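Local coordinates for protein triosephosphate isomerase (Toxoplasma gondii, PDB 5UPR) that probably interconverts D-glyceraldehyde 3-phosphate and dihydroxyacetone phosphate as a homodimeric TIM-barrel enzyme of glycolysis and gluconeogenesis, at residues K91-H102 against A127-C137. Residues are numbered along the deposited sequence; the frame is centred on the assembly and turned at random.
Sequences KEKNIPWVVLGH and ALNEGLSVILC
Strands 97-100 and 133-138 are parallel neighbours in the TIM barrel, and W97 lies against S133 where they begin to pair. S133 CB sits over one face of the W97 indole, 3.3 Å from the centroid of the six-membered ring and 8° off its normal. With CG anti to the carbonyl carbon (chi1 -72°) and the ring turned by chi2, the six-membered ring lies beside S133. The indole's NE1 is hydrogen-bonded to Q66, and F11 packs on it edge-to-face. I135 CG1 touches the same indole 3.8 Å from W97 CE3.

Five backbone bonds join the paired segments, from S133 N to P96 O, just before strand 97-100, to C137 N to L100 O at the end. The connection between them runs through helix 103-107 and then helix 117-129, a beta-alpha-beta crossover of the barrel wall. V98, L100 and V134 are part of the apolar layer that faces helix 117-129. V98 CG2 meets V134 CG2 at 3.9 Å, and L100 CD1 rests on both V134 CG1 and A127 CB. V98 CG1 meets L132 CD1 at 3.8 Å, the two side chains crossing at about a right angle.

Before the strands, G131 is the C-prime residue of the Schellman motif ending helix 117-129. K91 bends at chi2 (67°), and its NZ donates to G131 O at 3.1 Å from above the carbonyl plane. A water gives a 2.6 Å bond to P96 O and a weak one to G131 O. At the far end, C137 SG lies 3.9 Å from V99 CG1. R106 binds both G101 O and C137 O, two acceptors that lie 3.4 Å apart.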
loop_
_atom_site.group_PDB
_atom_site.type_symbol
_atom_site.label_atom_id
_atom_site.label_comp_id
_atom_site.label_asym_id
_atom_site.label_seq_id
_atom_site.Cartn_x
_atom_site.Cartn_y
_atom_site.Cartn_z
ATOM N N LYS A 91 -4.292 4.398 12.339
ATOM C CA LYS A 91 -4.440 5.090 13.614
ATOM C C LYS A 91 -4.341 4.145 14.823
ATOM O O LYS A 91 -3.692 4.454 15.823
ATOM C CB LYS A 91 -5.796 5.839 13.651
ATOM C CG LYS A 91 -6.099 6.569 14.956
ATOM C CD LYS A 91 -5.133 7.715 15.118
ATOM C CE LYS A 91 -5.295 8.439 16.461
ATOM N NZ LYS A 91 -4.609 9.722 16.280
ATOM N N GLU A 92 -5.017 2.992 14.748
ATOM C CA GLU A 92 -4.975 2.023 15.828
ATOM C C GLU A 92 -3.575 1.389 15.999
ATOM O O GLU A 92 -3.257 0.881 17.073
ATOM C CB GLU A 92 -6.014 0.942 15.588
ATOM C CG GLU A 92 -6.189 -0.030 16.717
ATOM C CD GLU A 92 -7.566 -0.760 16.764
ATOM O OE1 GLU A 92 -8.408 -0.774 15.799
ATOM O OE2 GLU A 92 -7.828 -1.343 17.886
ATOM N N LYS A 93 -2.736 1.430 14.984
ATOM C CA LYS A 93 -1.342 1.016 15.112
ATOM C C LYS A 93 -0.471 2.191 15.659
ATOM O O LYS A 93 0.766 2.081 15.694
ATOM C CB LYS A 93 -0.862 0.509 13.738
ATOM C CG LYS A 93 0.545 -0.041 13.606
ATOM C CD LYS A 93 0.799 -1.180 14.551
ATOM C CE LYS A 93 2.146 -1.887 14.270
ATOM N NZ LYS A 93 2.611 -2.599 15.507
ATOM N N ASN A 94 -1.110 3.287 16.129
ATOM C CA ASN A 94 -0.395 4.468 16.667
ATOM C C ASN A 94 0.516 5.214 15.697
ATOM O O ASN A 94 1.503 5.787 16.078
ATOM C CB ASN A 94 0.396 4.133 17.936
ATOM C CG ASN A 94 -0.404 3.330 18.916
ATOM O OD1 ASN A 94 -1.394 3.790 19.491
ATOM N ND2 ASN A 94 0.067 2.097 19.169
ATOM N N ILE A 95 0.157 5.209 14.432
ATOM C CA ILE A 95 0.818 5.983 13.412
ATOM C C ILE A 95 0.035 7.293 13.296
ATOM O O ILE A 95 -1.135 7.251 12.910
ATOM C CB ILE A 95 0.826 5.204 12.088
ATOM C CG1 ILE A 95 1.607 3.891 12.246
ATOM C CG2 ILE A 95 1.409 6.086 10.967
ATOM C CD1 ILE A 95 1.343 2.864 11.157
ATOM N N PRO A 96 0.680 8.461 13.617
ATOM C CA PRO A 96 -0.154 9.689 13.663
ATOM C C PRO A 96 -0.335 10.423 12.340
ATOM O O PRO A 96 -1.274 11.213 12.261
ATOM C CB PRO A 96 0.556 10.581 14.680
ATOM C CG PRO A 96 1.963 10.042 14.760
ATOM C CD PRO A 96 1.983 8.631 14.283
ATOM N N TRP A 97 0.477 10.129 11.306
ATOM C CA TRP A 97 0.467 10.878 10.071
ATOM C C TRP A 97 0.324 9.987 8.856
ATOM O O TRP A 97 0.787 8.851 8.852
ATOM C CB TRP A 97 1.763 11.699 9.884
ATOM C CG TRP A 97 1.858 12.861 10.784
ATOM C CD1 TRP A 97 2.374 12.851 12.021
ATOM C CD2 TRP A 97 1.469 14.216 10.528
ATOM N NE1 TRP A 97 2.320 14.087 12.577
ATOM C CE2 TRP A 97 1.730 14.950 11.708
ATOM C CE3 TRP A 97 0.882 14.870 9.444
ATOM C CZ2 TRP A 97 1.451 16.298 11.843
ATOM C CZ3 TRP A 97 0.577 16.235 9.565
ATOM C CH2 TRP A 97 0.878 16.924 10.743
ATOM N N VAL A 98 -0.252 10.556 7.802
ATOM C CA VAL A 98 -0.234 9.970 6.479
ATOM C C VAL A 98 0.095 11.025 5.400
ATOM O O VAL A 98 -0.318 12.182 5.537
ATOM C CB VAL A 98 -1.567 9.313 6.103
ATOM C CG1 VAL A 98 -1.736 8.085 6.979
ATOM C CG2 VAL A 98 -2.774 10.244 6.201
ATOM N N VAL A 99 0.782 10.579 4.346
ATOM C CA VAL A 99 0.986 11.358 3.132
ATOM C C VAL A 99 -0.080 10.986 2.134
ATOM O O VAL A 99 -0.283 9.778 1.858
ATOM C CB VAL A 99 2.368 11.063 2.527
ATOM C CG1 VAL A 99 2.596 11.878 1.249
ATOM C CG2 VAL A 99 3.517 11.305 3.587
ATOM N N LEU A 100 -0.802 11.992 1.597
ATOM C CA LEU A 100 -1.872 11.719 0.612
ATOM C C LEU A 100 -1.742 12.596 -0.597
ATOM O O LEU A 100 -1.345 13.789 -0.490
ATOM C CB LEU A 100 -3.223 11.950 1.291
ATOM C CG LEU A 100 -3.642 10.841 2.273
ATOM C CD1 LEU A 100 -5.003 11.121 2.903
ATOM C CD2 LEU A 100 -3.705 9.502 1.552
ATOM N N GLY A 101 -2.100 12.057 -1.739
ATOM C CA GLY A 101 -2.004 12.755 -2.993
ATOM C C GLY A 101 -0.661 13.128 -3.581
ATOM O O GLY A 101 -0.577 14.028 -4.403
ATOM N N HIS A 102 0.389 12.391 -3.205
ATOM C CA HIS A 102 1.668 12.565 -3.832
ATOM C C HIS A 102 1.532 12.486 -5.347
ATOM O O HIS A 102 0.790 11.605 -5.847
ATOM C CB HIS A 102 2.690 11.547 -3.329
ATOM C CG HIS A 102 4.104 11.958 -3.594
ATOM N ND1 HIS A 102 4.717 11.743 -4.787
ATOM C CD2 HIS A 102 4.976 12.667 -2.838
ATOM C CE1 HIS A 102 5.931 12.261 -4.737
ATOM N NE2 HIS A 102 6.117 12.827 -3.565
ATOM N N ALA A 127 -9.207 9.738 6.371
ATOM C CA ALA A 127 -8.080 9.845 7.298
ATOM C C ALA A 127 -8.411 10.767 8.474
ATOM O O ALA A 127 -8.198 10.432 9.661
ATOM C CB ALA A 127 -6.856 10.318 6.552
ATOM N N LEU A 128 -8.928 11.958 8.137
ATOM C CA LEU A 128 -9.303 12.921 9.190
ATOM C C LEU A 128 -10.418 12.406 10.067
ATOM O O LEU A 128 -10.376 12.594 11.296
ATOM C CB LEU A 128 -9.692 14.252 8.543
ATOM C CG LEU A 128 -8.667 15.035 7.755
ATOM C CD1 LEU A 128 -9.352 16.235 7.084
ATOM C CD2 LEU A 128 -7.489 15.404 8.669
ATOM N N ASN A 129 -11.426 11.759 9.474
ATOM C CA ASN A 129 -12.499 11.100 10.263
ATOM C C ASN A 129 -11.934 10.128 11.295
ATOM O O ASN A 129 -12.525 9.964 12.306
ATOM C CB ASN A 129 -13.477 10.293 9.418
ATOM C CG ASN A 129 -14.437 11.142 8.581
ATOM O OD1 ASN A 129 -14.583 12.380 8.759
ATOM N ND2 ASN A 129 -15.127 10.447 7.647
ATOM N N GLU A 130 -10.824 9.451 11.017
ATOM C CA GLU A 130 -10.245 8.505 11.981
ATOM C C GLU A 130 -9.162 9.124 12.872
ATOM O O GLU A 130 -8.410 8.386 13.491
ATOM C CB GLU A 130 -9.681 7.297 11.240
ATOM C CG GLU A 130 -10.739 6.478 10.543
ATOM C CD GLU A 130 -11.674 5.718 11.467
ATOM O OE1 GLU A 130 -11.297 5.374 12.631
ATOM O OE2 GLU A 130 -12.788 5.441 10.997
ATOM N N GLY A 131 -9.090 10.451 12.947
ATOM C CA GLY A 131 -8.119 11.093 13.842
ATOM C C GLY A 131 -6.658 11.189 13.353
ATOM O O GLY A 131 -5.817 11.579 14.126
ATOM N N LEU A 132 -6.393 10.927 12.068
ATOM C CA LEU A 132 -5.042 11.108 11.561
ATOM C C LEU A 132 -4.769 12.549 11.200
ATOM O O LEU A 132 -5.709 13.317 10.945
ATOM C CB LEU A 132 -4.767 10.249 10.292
ATOM C CG LEU A 132 -4.827 8.713 10.543
ATOM C CD1 LEU A 132 -4.767 8.006 9.216
ATOM C CD2 LEU A 132 -3.652 8.276 11.458
ATOM N N SER A 133 -3.486 12.938 11.238
ATOM C CA SER A 133 -3.012 14.134 10.530
ATOM C C SER A 133 -2.490 13.773 9.133
ATOM O O SER A 133 -2.001 12.693 8.909
ATOM C CB SER A 133 -1.921 14.822 11.354
ATOM O OG SER A 133 -2.482 15.325 12.537
ATOM N N VAL A 134 -2.623 14.702 8.204
ATOM C CA VAL A 134 -2.428 14.461 6.773
ATOM C C VAL A 134 -1.453 15.475 6.189
ATOM O O VAL A 134 -1.637 16.684 6.375
ATOM C CB VAL A 134 -3.778 14.631 6.053
ATOM C CG1 VAL A 134 -3.587 14.551 4.536
ATOM C CG2 VAL A 134 -4.766 13.559 6.555
ATOM N N ILE A 135 -0.439 14.992 5.496
ATOM C CA ILE A 135 0.372 15.804 4.606
ATOM C C ILE A 135 -0.280 15.705 3.217
ATOM O O ILE A 135 -0.144 14.667 2.535
ATOM C CB ILE A 135 1.820 15.326 4.594
ATOM C CG1 ILE A 135 2.429 15.390 5.985
ATOM C CG2 ILE A 135 2.649 16.165 3.635
ATOM C CD1 ILE A 135 3.765 14.622 6.100
ATOM N N LEU A 136 -1.026 16.738 2.840
ATOM C CA LEU A 136 -1.726 16.772 1.570
ATOM C C LEU A 136 -0.861 17.384 0.465
ATOM O O LEU A 136 -0.547 18.578 0.545
ATOM C CB LEU A 136 -3.029 17.578 1.708
ATOM C CG LEU A 136 -3.767 17.999 0.424
ATOM C CD1 LEU A 136 -4.203 16.729 -0.335
ATOM C CD2 LEU A 136 -4.966 18.850 0.754
ATOM N N CYS A 137 -0.527 16.590 -0.554
ATOM C CA CYS A 137 0.342 17.015 -1.646
ATOM C C CYS A 137 -0.457 17.601 -2.821
ATOM O O CYS A 137 -1.452 17.048 -3.242
ATOM C CB CYS A 137 1.231 15.839 -2.134
ATOM S SG CYS A 137 2.259 15.091 -0.857
HETATM O O HOH W 1 -2.437 11.668 14.522
#